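PDB 6R1J: uncharacterized protein from Aeromonas hydrophila J-1, which serves as the AhlC component of AHL, a tripartite alpha-pore-forming toxin, and probably takes part in forming its membrane pore. Local coordinates for residues Q135-G140 with S181-Q186. The protein carries 3 engineered substitutions. Residues are numbered along the deposited sequence; the frame is centred on the assembly and turned at random.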
# COMPACT_ATOMS: atom_id res chain seq x y z
N GLN A 135 -16.63 15.73 -4.99
CA GLN A 135 -15.58 16.76 -4.84
C GLN A 135 -15.88 17.89 -5.83
O GLN A 135 -15.79 19.04 -5.39
CB GLN A 135 -14.18 16.14 -4.91
CG GLN A 135 -13.59 15.91 -3.51
CD GLN A 135 -13.32 17.22 -2.79
OE1 GLN A 135 -13.30 18.29 -3.39
NE2 GLN A 135 -13.10 17.17 -1.48
N SER A 136 -16.30 17.58 -7.06
CA SER A 136 -16.69 18.61 -8.06
C SER A 136 -17.93 19.38 -7.58
O SER A 136 -17.87 20.62 -7.56
CB SER A 136 -16.91 18.00 -9.39
OG SER A 136 -15.69 17.44 -9.83
N ASN A 137 -19.02 18.67 -7.22
CA ASN A 137 -20.25 19.30 -6.67
C ASN A 137 -19.85 20.25 -5.54
O ASN A 137 -20.34 21.40 -5.55
CB ASN A 137 -21.28 18.28 -6.15
CG ASN A 137 -21.81 17.34 -7.21
OD1 ASN A 137 -21.67 17.60 -8.40
ND2 ASN A 137 -22.42 16.25 -6.79
N LEU A 138 -18.95 19.82 -4.62
CA LEU A 138 -18.45 20.63 -3.48
C LEU A 138 -17.72 21.87 -4.01
O LEU A 138 -18.07 22.99 -3.53
CB LEU A 138 -17.55 19.81 -2.55
CG LEU A 138 -16.91 20.57 -1.39
CD1 LEU A 138 -17.95 21.35 -0.60
CD2 LEU A 138 -16.13 19.65 -0.46
N ASP A 139 -16.79 21.69 -4.95
CA ASP A 139 -16.02 22.78 -5.61
C ASP A 139 -17.01 23.83 -6.16
O ASP A 139 -16.85 25.03 -5.83
CB ASP A 139 -15.12 22.24 -6.74
CG ASP A 139 -13.93 21.36 -6.30
OD1 ASP A 139 -13.63 21.30 -5.08
OD2 ASP A 139 -13.29 20.74 -7.20
N GLY A 140 -18.00 23.39 -6.94
CA GLY A 140 -19.03 24.25 -7.57
C GLY A 140 -19.96 24.94 -6.58
O GLY A 140 -20.42 26.05 -6.90
N SER A 181 -22.11 22.48 3.36
CA SER A 181 -21.96 21.70 4.63
C SER A 181 -22.38 20.25 4.40
O SER A 181 -21.73 19.35 4.96
CB SER A 181 -22.73 22.30 5.77
OG SER A 181 -22.20 23.57 6.11
N SER A 182 -23.40 20.01 3.58
CA SER A 182 -23.90 18.65 3.29
C SER A 182 -22.84 17.89 2.47
O SER A 182 -22.50 16.77 2.83
CB SER A 182 -25.26 18.68 2.63
OG SER A 182 -25.73 17.37 2.37
N LEU A 183 -22.33 18.51 1.41
CA LEU A 183 -21.33 17.88 0.52
C LEU A 183 -20.02 17.65 1.30
O LEU A 183 -19.36 16.66 1.00
CB LEU A 183 -21.13 18.77 -0.72
CG LEU A 183 -22.27 18.70 -1.74
CD1 LEU A 183 -22.20 19.87 -2.72
CD2 LEU A 183 -22.26 17.38 -2.48
N GLU A 184 -19.65 18.51 2.24
CA GLU A 184 -18.42 18.28 3.04
C GLU A 184 -18.64 17.01 3.87
O GLU A 184 -17.72 16.18 3.96
CB GLU A 184 -18.10 19.46 3.96
CG GLU A 184 -17.56 20.67 3.23
CD GLU A 184 -17.51 21.96 4.04
OE1 GLU A 184 -18.16 22.05 5.11
OE2 GLU A 184 -16.82 22.87 3.60
N GLY A 185 -19.84 16.87 4.44
CA GLY A 185 -20.21 15.72 5.28
C GLY A 185 -20.23 14.45 4.45
O GLY A 185 -19.75 13.42 4.96
N GLN A 186 -20.77 14.53 3.23
CA GLN A 186 -20.83 13.39 2.29
C GLN A 186 -19.41 12.97 1.87
O GLN A 186 -19.15 11.76 1.80
CB GLN A 186 -21.67 13.72 1.07
CG GLN A 186 -23.14 13.85 1.41
CD GLN A 186 -23.93 14.33 0.22
OE1 GLN A 186 -23.83 13.79 -0.87
NE2 GLN A 186 -24.74 15.37 0.44
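Leu138 and Leu183 meet through different first torsions: CG of Leu138 stands anti to its own N (chi1 177°), whereas CG of Leu183 lies beside its N and anti to its carbonyl carbon (chi1 -75°). The two side chains slide past one another in opposite directions. CD1 of Leu138 reaches CB of Leu183 at 4.1 Å, near the root of that side chain. In return, Leu183 pushes its branched end against the backbone of the facing helix, its CD1 3.7 Å from the carbonyl carbon of Asn137 and 3.8 Å from N of Leu138. Its other methyl, CD2, lies 3.9 Å from CB of Asn137, so the leucine sits against the flank of that residue, touching its CB and not its amide.

Glu184, the next residue along, crosses the Leu138 side chain at about a right angle. CG of Glu184 packs 3.9 Å from CD1 of Leu138 and 4.1 Å from its CD2, so one methylene touches both methyls. Beyond CG the chain runs out extended, and OE2 makes a salt bridge with Arg142, further along the helix of Leu138. The glutamate thus joins an apolar contact at its base to a charged tie at its end. No hydrogen bond links the two segments directly, and the contact rests on van der Waals packing.

Val180 extends the apolar seam by touching Leu138, while a second subunit approaches the helix of Leu183, where its Gln8 donates a hydrogen bond to O of Gly185. With axes 9.3 Å apart and running at 155°, the segments belong to an antiparallel helical hairpin, formed by the long helices 78-157 and 163-236 of this elongated, almost wholly helical toxin component.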